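Local coordinates for protein aminopentol aminotransferase (Sphingopyxis macrogoltabida, PDB 6HBS) that transfers the amino group of aminopentol, the hydrolysed form of the toxin fumonisin B1, preferably to pyruvate, using pyridoxal 5'-phosphate as cofactor, at residues Gly134-Leu139 and Asp186-Ala191; Gln176-Ala181 and Arg214-Cys219; Ala319-Gly324 and Glu391-Thr396; Gln330-Glu335 and Ala395-Phe400. One frame throughout, in Å; residues are numbered along the deposited sequence. Where two conformers were deposited one is given.

Interaction 1: Gly134-Leu139 and Asp186-Ala191; sequences GRKTIL and DGDIAA
A beta bulge lies at the start of the parallel pairing of strands 137-141 and 189-194 in the central sheet of this fold type I enzyme: Thr137 bridges Ile189, yet Ile138 already bridges Ala191. Ala190 is the residue that makes up the shift, and its N still donates to Thr137 O at 2.8 Å. One step on, Leu139 N meets Ala191 O almost straight (177°).

Asp188 grips segment 134-139 with both oxygens. Its CG lies opposite the backbone N (chi1 -171°), which lets OD1 accept from Lys136 N at 2.9 Å and OD2 from Thr137 OG1 at 2.7 Å, each met from above the carboxylate plane. The long, extended Arg135 passes Gly187 O and, in the plane of its guanidinium, gives NH2 to Ile189 O at 3.0 Å, while NH1 bonds Thr223 O. Cutting Arg135 back to an alanine would probably leave Ile189 O and Thr223 O without these donors and open a gap beside Gly187.

Helix 118-133 packs on Ile138 and Ala191, whereas Phe182 of helix 175-184 lies against Leu139 and Ile189; strand 167-170 continues the sheet beyond Ile138, and Leu226 beyond Ala190.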
# COMPACT_ATOMS: atom_id res chain seq x y z
N GLY A 134 -23.99 8.75 7.25
CA GLY A 134 -24.60 7.92 8.30
C GLY A 134 -25.42 6.78 7.73
O GLY A 134 -26.21 6.20 8.44
N ARG A 135 -25.17 6.40 6.47
CA ARG A 135 -25.88 5.32 5.78
C ARG A 135 -24.92 4.19 5.44
O ARG A 135 -23.68 4.32 5.57
CB ARG A 135 -26.53 5.81 4.48
CG ARG A 135 -27.52 6.94 4.69
CD ARG A 135 -27.78 7.63 3.38
NE ARG A 135 -28.46 8.90 3.53
CZ ARG A 135 -28.50 9.85 2.61
NH1 ARG A 135 -29.08 11.00 2.91
NH2 ARG A 135 -27.96 9.66 1.41
N LYS A 136 -25.48 3.06 5.01
CA LYS A 136 -24.69 1.85 4.89
C LYS A 136 -24.35 1.49 3.44
O LYS A 136 -23.28 0.88 3.22
CB LYS A 136 -25.43 0.68 5.53
CG LYS A 136 -25.62 0.80 7.03
CD LYS A 136 -26.29 -0.41 7.59
CE LYS A 136 -26.51 -0.33 9.08
NZ LYS A 136 -27.16 -1.57 9.56
N THR A 137 -25.25 1.77 2.47
CA THR A 137 -25.19 1.06 1.20
C THR A 137 -24.23 1.76 0.23
O THR A 137 -24.34 2.95 -0.06
CB THR A 137 -26.58 0.83 0.57
OG1 THR A 137 -27.39 0.09 1.50
CG2 THR A 137 -26.47 0.06 -0.73
N ILE A 138 -23.32 0.96 -0.31
CA ILE A 138 -22.40 1.40 -1.36
C ILE A 138 -22.85 0.77 -2.68
O ILE A 138 -22.97 -0.45 -2.78
CB ILE A 138 -20.95 1.00 -0.99
CG1 ILE A 138 -20.51 1.68 0.30
CG2 ILE A 138 -20.01 1.31 -2.14
CD1 ILE A 138 -20.26 3.16 0.20
N LEU A 139 -23.11 1.60 -3.69
CA LEU A 139 -23.53 1.07 -5.01
C LEU A 139 -22.32 0.93 -5.95
O LEU A 139 -21.66 1.94 -6.23
CB LEU A 139 -24.58 1.99 -5.61
CG LEU A 139 -25.90 2.09 -4.84
CD1 LEU A 139 -26.90 2.98 -5.57
CD2 LEU A 139 -26.45 0.72 -4.54
N ASP A 186 -33.80 2.50 -0.66
CA ASP A 186 -34.25 3.85 -0.53
C ASP A 186 -33.82 4.43 0.83
O ASP A 186 -34.04 3.79 1.85
CB ASP A 186 -35.77 3.94 -0.59
CG ASP A 186 -36.26 5.36 -0.76
OD1 ASP A 186 -36.09 5.89 -1.85
OD2 ASP A 186 -36.81 5.90 0.21
N GLY A 187 -33.21 5.62 0.83
CA GLY A 187 -32.82 6.34 2.04
C GLY A 187 -31.48 5.87 2.63
O GLY A 187 -31.02 6.41 3.64
N ASP A 188 -30.84 4.87 2.03
CA ASP A 188 -29.67 4.29 2.69
C ASP A 188 -28.43 4.31 1.78
O ASP A 188 -27.52 3.52 2.02
CB ASP A 188 -29.94 2.86 3.15
CG ASP A 188 -28.83 2.29 4.03
OD1 ASP A 188 -28.35 3.01 4.93
OD2 ASP A 188 -28.46 1.14 3.80
N ILE A 189 -28.40 5.15 0.75
CA ILE A 189 -27.22 5.12 -0.16
C ILE A 189 -26.16 6.09 0.38
O ILE A 189 -26.36 7.30 0.50
CB ILE A 189 -27.56 5.44 -1.63
CG1 ILE A 189 -28.68 4.55 -2.17
CG2 ILE A 189 -26.29 5.35 -2.48
CD1 ILE A 189 -28.41 3.08 -2.05
N ALA A 190 -24.99 5.52 0.68
CA ALA A 190 -23.84 6.31 1.16
C ALA A 190 -23.07 6.87 -0.04
O ALA A 190 -22.63 8.02 -0.04
CB ALA A 190 -22.97 5.44 2.01
N ALA A 191 -22.92 6.04 -1.09
CA ALA A 191 -22.17 6.43 -2.27
C ALA A 191 -22.50 5.55 -3.48
O ALA A 191 -22.94 4.40 -3.33
CB ALA A 191 -20.71 6.34 -1.97

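Interaction 2: Gln176-Ala181 and Arg214-Cys219; sequences QSLSDA and RTARKC
Leu178 and Ser179 face Thr215, Ala216 and Cys219 across two helices that run side by side in the same direction, their short axes 9.6 Å apart at closest approach and inclined by only 18°. The backbones approach at two places, with CA atoms 7.2 Å apart for Leu178 and Ala216 and 7.1 Å apart for Ser179 and Cys219. Such a spacing leaves room for one modest layer of side chains, and no hydrogen bond crosses it.

Leu178 carries its CG opposite the backbone N (chi1 -178°), and this sends one branch across the gap: CD2 lies 3.6 Å from Ala216 CB and equally near Ala216 CA, resting on the helix surface. Leucine suits the first place because its branch can bridge the space, alanine the second because it lets that branch reach the backbone.

Thr215 points its CG2 methyl to the neighbouring helix and bonds OG1 back to Glu211 O, so the hydroxyl is satisfied within its own helix while carbon faces the contact. In one of its two modelled conformers Ser179 turns OG to Ala175 O, so both that bond and its approach to Thr215 CG2 are less certain. One turn beyond Thr215, Cys219 points the same way and packs on Phe182.

Below the pair lies the sheet: Leu178 rests on Tyr170 of strand 167-170 and Ala216 on Leu227 of strand 226-230. Helices 175-184 and 210-223 thus sit together on one face, in the alpha/beta layering of the fold type I large domain, each preceding a parallel strand, 189-194 and 226-230.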
# COMPACT_ATOMS: atom_id res chain seq x y z
N GLN A 176 -31.47 3.38 -15.85
CA GLN A 176 -32.64 2.79 -15.17
C GLN A 176 -32.17 1.89 -14.02
O GLN A 176 -32.71 1.96 -12.95
CB GLN A 176 -33.54 2.03 -16.16
CG GLN A 176 -34.82 1.44 -15.54
CD GLN A 176 -35.75 2.49 -14.97
OE1 GLN A 176 -36.06 3.50 -15.59
NE2 GLN A 176 -36.21 2.25 -13.75
N SER A 177 -31.15 1.06 -14.28
CA SER A 177 -30.57 0.13 -13.30
C SER A 177 -30.07 0.92 -12.09
O SER A 177 -30.30 0.53 -10.94
CB SER A 177 -29.45 -0.67 -13.92
OG SER A 177 -28.98 -1.65 -13.03
N LEU A 178 -29.35 2.01 -12.34
CA LEU A 178 -28.81 2.81 -11.25
C LEU A 178 -29.94 3.47 -10.45
O LEU A 178 -29.92 3.43 -9.22
CB LEU A 178 -27.86 3.86 -11.83
CG LEU A 178 -27.17 4.73 -10.77
CD1 LEU A 178 -26.54 3.88 -9.67
CD2 LEU A 178 -26.17 5.65 -11.43
N SER A 179 -30.90 4.10 -11.14
CA SER A 179 -32.09 4.68 -10.51
C SER A 179 -32.74 3.63 -9.60
O SER A 179 -33.04 3.90 -8.44
CB SER A 179 -33.10 5.18 -11.52
OG SER A 179 -32.51 6.11 -12.42
N ASP A 180 -32.97 2.43 -10.15
CA ASP A 180 -33.60 1.39 -9.40
C ASP A 180 -32.76 1.03 -8.17
O ASP A 180 -33.34 0.75 -7.12
CB ASP A 180 -33.84 0.13 -10.22
CG ASP A 180 -34.96 0.30 -11.25
OD1 ASP A 180 -35.76 1.24 -11.12
OD2 ASP A 180 -35.00 -0.50 -12.17
N ALA A 181 -31.44 0.96 -8.32
CA ALA A 181 -30.59 0.59 -7.21
C ALA A 181 -30.76 1.58 -6.06
O ALA A 181 -30.70 1.17 -4.86
CB ALA A 181 -29.15 0.53 -7.68
N ARG A 214 -25.13 11.50 -15.96
CA ARG A 214 -26.05 12.49 -15.44
C ARG A 214 -26.94 11.87 -14.37
O ARG A 214 -27.15 12.45 -13.33
CB ARG A 214 -26.90 13.09 -16.56
CG ARG A 214 -26.14 14.10 -17.40
CD ARG A 214 -26.84 14.37 -18.71
NE ARG A 214 -26.08 15.38 -19.43
CZ ARG A 214 -26.36 15.81 -20.66
NH1 ARG A 214 -27.19 15.14 -21.44
NH2 ARG A 214 -25.80 16.93 -21.09
N THR A 215 -27.48 10.69 -14.62
CA THR A 215 -28.32 10.07 -13.64
C THR A 215 -27.52 9.80 -12.34
O THR A 215 -28.04 9.98 -11.25
CB THR A 215 -28.93 8.78 -14.17
OG1 THR A 215 -29.67 9.13 -15.35
CG2 THR A 215 -29.81 8.12 -13.14
N ALA A 216 -26.26 9.37 -12.45
CA ALA A 216 -25.47 9.16 -11.24
C ALA A 216 -25.40 10.47 -10.45
O ALA A 216 -25.61 10.49 -9.22
CB ALA A 216 -24.09 8.63 -11.61
N ARG A 217 -25.13 11.57 -11.16
CA ARG A 217 -24.88 12.85 -10.47
C ARG A 217 -26.19 13.35 -9.86
O ARG A 217 -26.21 13.86 -8.74
CB ARG A 217 -24.27 13.86 -11.44
CG ARG A 217 -24.04 15.26 -10.87
CD ARG A 217 -22.97 15.39 -9.79
NE ARG A 217 -23.39 14.92 -8.47
CZ ARG A 217 -22.60 14.82 -7.39
NH1 ARG A 217 -21.28 14.92 -7.49
NH2 ARG A 217 -23.15 14.64 -6.19
N LYS A 218 -27.29 13.22 -10.60
CA LYS A 218 -28.61 13.70 -10.13
C LYS A 218 -29.14 12.88 -8.95
O LYS A 218 -29.66 13.44 -8.00
CB LYS A 218 -29.59 13.71 -11.31
CG LYS A 218 -31.02 14.07 -10.94
CD LYS A 218 -32.02 13.94 -12.09
CE LYS A 218 -32.28 12.50 -12.51
NZ LYS A 218 -32.92 11.72 -11.43
N CYS A 219 -29.04 11.56 -8.98
CA CYS A 219 -29.48 10.76 -7.86
C CYS A 219 -28.64 11.06 -6.62
O CYS A 219 -29.17 11.12 -5.49
CB CYS A 219 -29.42 9.27 -8.18
SG CYS A 219 -30.66 8.78 -9.40

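Interaction 3: Ala319-Gly324 and Glu391-Thr396; sequences AALRAG and ETLEAT
Leu393 fits over Gly324 and beside Leu321 where helices 310-332 and 386-405 pack in the C-terminal part of the chain, which in fold type I aminotransferases belongs to the small domain. The short axes are 10.4 Å apart and the helices run in roughly the same direction, 27° from parallel.

Followed outward, Leu393 begins with a CB that points to the opposite helix but has no atom of segment 319-324 within 4.2 Å. CG, set beside the backbone N (chi1 -74°), carries the side chain into the gap and divides it. Its CD1 branch stands 4.1 Å from Gly324 CA and is also near Ala320 O. CD2, the other branch, settles more closely against the backbone, 3.8 Å from Gly324 C, and brushes Leu321 CD1 at 4.1 Å. Glycine suits this position because a CB built on Gly324 would fall about 2.6 Å from Leu393 CD1, a clash; without it the CA atoms of Gly324 and Leu393 approach to 6.7 Å.

Leu325 also touches Leu393, and Gln328, farther along the same helix, donates NE2 to the backbone oxygen of Leu393. Leu321 reaches over to a second residue, crossing Thr392 at about a right angle. Threonine serves two surroundings here: OG1 is hydrogen-bonded to Tyr58 OH, and its CG2 methyl meets Leu321 CD1 at 3.8 Å.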
# COMPACT_ATOMS: atom_id res chain seq x y z
N ALA A 319 -4.14 5.83 -31.70
CA ALA A 319 -4.98 5.93 -32.91
C ALA A 319 -4.27 5.26 -34.11
O ALA A 319 -4.91 4.52 -34.90
CB ALA A 319 -5.29 7.39 -33.17
N ALA A 320 -2.95 5.46 -34.22
CA ALA A 320 -2.15 4.89 -35.32
C ALA A 320 -2.15 3.37 -35.22
O ALA A 320 -2.25 2.68 -36.24
CB ALA A 320 -0.72 5.41 -35.34
N LEU A 321 -1.98 2.85 -34.01
CA LEU A 321 -1.97 1.42 -33.82
C LEU A 321 -3.35 0.86 -34.21
O LEU A 321 -3.41 -0.20 -34.86
CB LEU A 321 -1.66 1.07 -32.36
CG LEU A 321 -1.77 -0.41 -32.01
CD1 LEU A 321 -0.74 -1.23 -32.75
CD2 LEU A 321 -1.64 -0.62 -30.50
N ARG A 322 -4.40 1.52 -33.74
CA ARG A 322 -5.81 1.09 -33.99
C ARG A 322 -6.11 1.03 -35.50
O ARG A 322 -6.62 0.03 -36.01
CB ARG A 322 -6.79 2.03 -33.29
CG ARG A 322 -8.26 1.71 -33.58
CD ARG A 322 -9.22 2.32 -32.58
NE ARG A 322 -9.08 1.60 -31.32
CZ ARG A 322 -9.83 1.82 -30.25
NH1 ARG A 322 -10.72 2.80 -30.27
NH2 ARG A 322 -9.69 1.05 -29.18
N ALA A 323 -5.78 2.12 -36.21
CA ALA A 323 -5.93 2.20 -37.69
C ALA A 323 -5.16 1.08 -38.38
O ALA A 323 -5.69 0.39 -39.27
CB ALA A 323 -5.45 3.54 -38.19
N GLY A 324 -3.90 0.88 -37.96
CA GLY A 324 -3.08 -0.16 -38.51
C GLY A 324 -3.69 -1.54 -38.35
O GLY A 324 -3.65 -2.37 -39.30
N GLU A 391 7.07 -0.73 -35.98
CA GLU A 391 7.65 -2.04 -35.69
C GLU A 391 6.59 -2.95 -35.04
O GLU A 391 6.60 -4.18 -35.24
CB GLU A 391 8.89 -1.91 -34.80
CG GLU A 391 10.15 -1.56 -35.59
CD GLU A 391 10.41 -2.47 -36.80
OE1 GLU A 391 10.58 -3.69 -36.61
OE2 GLU A 391 10.37 -1.95 -37.93
N THR A 392 5.69 -2.37 -34.25
CA THR A 392 4.62 -3.17 -33.65
C THR A 392 3.81 -3.85 -34.77
O THR A 392 3.49 -5.03 -34.72
CB THR A 392 3.77 -2.28 -32.74
OG1 THR A 392 4.60 -1.86 -31.66
CG2 THR A 392 2.54 -3.00 -32.26
N LEU A 393 3.47 -3.05 -35.77
CA LEU A 393 2.56 -3.44 -36.84
C LEU A 393 3.23 -4.47 -37.76
O LEU A 393 2.53 -5.32 -38.28
CB LEU A 393 2.07 -2.21 -37.60
CG LEU A 393 1.02 -1.37 -36.87
CD1 LEU A 393 0.86 -0.02 -37.57
CD2 LEU A 393 -0.33 -2.06 -36.75
N GLU A 394 4.56 -4.47 -37.86
CA GLU A 394 5.26 -5.58 -38.54
C GLU A 394 5.07 -6.88 -37.76
O GLU A 394 4.87 -7.94 -38.34
CB GLU A 394 6.75 -5.31 -38.72
CG GLU A 394 7.08 -3.93 -39.27
CD GLU A 394 7.63 -3.85 -40.69
OE1 GLU A 394 8.43 -2.91 -40.95
OE2 GLU A 394 7.24 -4.69 -41.53
N ALA A 395 5.14 -6.80 -36.42
CA ALA A 395 4.98 -7.97 -35.56
C ALA A 395 3.55 -8.50 -35.62
O ALA A 395 3.33 -9.71 -35.69
CB ALA A 395 5.36 -7.63 -34.15
N THR A 396 2.59 -7.58 -35.60
CA THR A 396 1.18 -7.96 -35.57
C THR A 396 0.79 -8.58 -36.92
O THR A 396 -0.05 -9.48 -36.97
CB THR A 396 0.27 -6.79 -35.20
OG1 THR A 396 0.41 -5.69 -36.09
CG2 THR A 396 0.51 -6.33 -33.78

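Interaction 4: Gln330-Glu335 and Ala395-Phe400; sequences QRHGLE and ATDRAF
Arg331, His332 and Leu334 flank the Schellman motif that closes helix 310-332 and meet Asp397 and Phe400 on helix 386-405. Gly333 turns with a positive phi, which favours glycine.

Arg331 starts out extended, then bends at chi3 (86°), which brings its guanidinium round to Asp397. The salt bridge runs from NH2 to the syn lone pair of OD1, 2.8 Å away, with the two flat groups nearly coplanar. That same OD1 also sits at the edge of the His332 imidazole, 3.1 Å from CE1.

With CG beside the backbone N (chi1 -78°), His332 lays one ring face over Phe400, whose CB makes a CH-pi contact 3.5 Å from the ring centroid. The ring planes are only 20° apart, yet their centroids lie 5.4 Å apart, so the imidazole covers CB rather than the phenyl ring. Gln328 O bonds His332 ND1, fixing the ring's rotation, and Arg331 NH1 lies toward the rim of the opposite face. With an alanine in place of His332, Gln328 O is likely to lose this mate and a gap to open between Arg331 and Phe400.

Phe400, whose ring also meets Trp361, is touched at its edge by Leu334: CD1 of the leucine lies 3.9 Å from CD1 of the phenylalanine.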
# COMPACT_ATOMS: atom_id res chain seq x y z
N GLN A 330 -8.75 -6.63 -41.80
CA GLN A 330 -9.49 -6.76 -43.05
C GLN A 330 -8.67 -7.57 -44.08
O GLN A 330 -9.23 -8.44 -44.74
CB GLN A 330 -9.88 -5.37 -43.57
CG GLN A 330 -11.11 -4.79 -42.88
CD GLN A 330 -11.88 -3.85 -43.77
OE1 GLN A 330 -12.31 -4.23 -44.87
NE2 GLN A 330 -12.08 -2.61 -43.31
N ARG A 331 -7.36 -7.31 -44.17
CA ARG A 331 -6.45 -7.89 -45.16
C ARG A 331 -6.31 -9.41 -44.95
O ARG A 331 -6.15 -10.16 -45.90
CB ARG A 331 -5.09 -7.19 -45.09
CG ARG A 331 -4.11 -7.60 -46.18
CD ARG A 331 -2.79 -6.86 -46.12
NE ARG A 331 -1.83 -7.50 -45.22
CZ ARG A 331 -1.23 -8.67 -45.46
NH1 ARG A 331 -1.52 -9.37 -46.55
NH2 ARG A 331 -0.34 -9.14 -44.60
N HIS A 332 -6.29 -9.84 -43.69
CA HIS A 332 -6.11 -11.24 -43.32
C HIS A 332 -7.45 -11.96 -43.09
O HIS A 332 -7.45 -13.17 -42.85
CB HIS A 332 -5.27 -11.32 -42.04
CG HIS A 332 -3.81 -11.12 -42.24
ND1 HIS A 332 -3.19 -9.92 -41.99
CD2 HIS A 332 -2.84 -11.98 -42.62
CE1 HIS A 332 -1.90 -10.03 -42.21
NE2 HIS A 332 -1.66 -11.30 -42.60
N GLY A 333 -8.57 -11.22 -43.12
CA GLY A 333 -9.92 -11.78 -42.96
C GLY A 333 -10.19 -12.28 -41.55
O GLY A 333 -10.91 -13.26 -41.37
N LEU A 334 -9.61 -11.61 -40.54
CA LEU A 334 -9.81 -11.96 -39.14
C LEU A 334 -10.32 -10.73 -38.40
O LEU A 334 -9.51 -9.91 -37.98
CB LEU A 334 -8.48 -12.41 -38.52
CG LEU A 334 -8.04 -13.85 -38.76
CD1 LEU A 334 -6.62 -14.05 -38.26
CD2 LEU A 334 -8.98 -14.84 -38.08
N GLU A 335 -11.63 -10.63 -38.21
CA GLU A 335 -12.28 -9.44 -37.63
C GLU A 335 -11.89 -9.21 -36.15
O GLU A 335 -11.97 -10.14 -35.33
CB GLU A 335 -13.80 -9.54 -37.74
CG GLU A 335 -14.49 -8.21 -37.56
CD GLU A 335 -16.00 -8.31 -37.46
OE1 GLU A 335 -16.50 -9.44 -37.55
OE2 GLU A 335 -16.67 -7.27 -37.25
N ALA A 395 5.14 -6.80 -36.42
CA ALA A 395 4.98 -7.97 -35.56
C ALA A 395 3.55 -8.50 -35.62
O ALA A 395 3.33 -9.71 -35.69
CB ALA A 395 5.36 -7.63 -34.15
N THR A 396 2.59 -7.58 -35.60
CA THR A 396 1.18 -7.96 -35.57
C THR A 396 0.79 -8.58 -36.92
O THR A 396 -0.05 -9.48 -36.97
CB THR A 396 0.27 -6.79 -35.20
OG1 THR A 396 0.41 -5.69 -36.09
CG2 THR A 396 0.51 -6.33 -33.78
N ASP A 397 1.41 -8.11 -37.99
CA ASP A 397 1.16 -8.65 -39.34
C ASP A 397 1.56 -10.12 -39.37
O ASP A 397 0.76 -10.98 -39.76
CB ASP A 397 1.91 -7.85 -40.41
CG ASP A 397 1.46 -8.27 -41.81
OD1 ASP A 397 0.33 -7.90 -42.19
OD2 ASP A 397 2.21 -9.02 -42.45
N ARG A 398 2.80 -10.41 -38.90
CA ARG A 398 3.28 -11.78 -38.82
C ARG A 398 2.40 -12.62 -37.90
O ARG A 398 2.29 -13.84 -38.06
CB ARG A 398 4.75 -11.78 -38.40
CG ARG A 398 5.65 -11.22 -39.49
CD ARG A 398 7.13 -11.49 -39.33
NE ARG A 398 7.65 -10.89 -38.11
CZ ARG A 398 7.99 -9.62 -37.97
NH1 ARG A 398 7.96 -8.81 -39.02
NH2 ARG A 398 8.32 -9.15 -36.77
N ALA A 399 1.79 -11.98 -36.89
CA ALA A 399 1.01 -12.70 -35.91
C ALA A 399 -0.31 -13.15 -36.53
O ALA A 399 -0.75 -14.27 -36.29
CB ALA A 399 0.82 -11.84 -34.67
N PHE A 400 -0.95 -12.26 -37.30
CA PHE A 400 -2.15 -12.61 -38.07
C PHE A 400 -1.85 -13.80 -38.99
O PHE A 400 -2.64 -14.76 -39.00
CB PHE A 400 -2.66 -11.41 -38.87
CG PHE A 400 -3.45 -10.39 -38.08
CD1 PHE A 400 -4.69 -10.70 -37.55
CD2 PHE A 400 -2.98 -9.11 -37.90
CE1 PHE A 400 -5.40 -9.77 -36.81
CE2 PHE A 400 -3.69 -8.17 -37.18
CZ PHE A 400 -4.90 -8.51 -36.62
O HOH W 1 -1.30 -5.53 -43.82

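In the fold
The four contacts form two pairs on different parts of the chain. Interactions 1 and 2 have centres 13 Å apart and interlock along the sequence, their segments alternating; they touch where Leu139 CD1 packs on Ala181 CB, 3.9 Å away, joining the central sheet to helix 175-184 on its face. Interactions 3 and 4 come later, with centres 10 Å apart, and follow one helix pair, 310-332 with 386-405, sharing Ala395 and Thr396. Between interactions 1 and 3 the centres are 46 Å apart, on opposite sides of the chain's centre. One pair thus belongs to the seven-stranded sheet region, whose pocket includes Lys258, by similarity the cofactor-carrying lysine; the other belongs to the distant C-terminal helices.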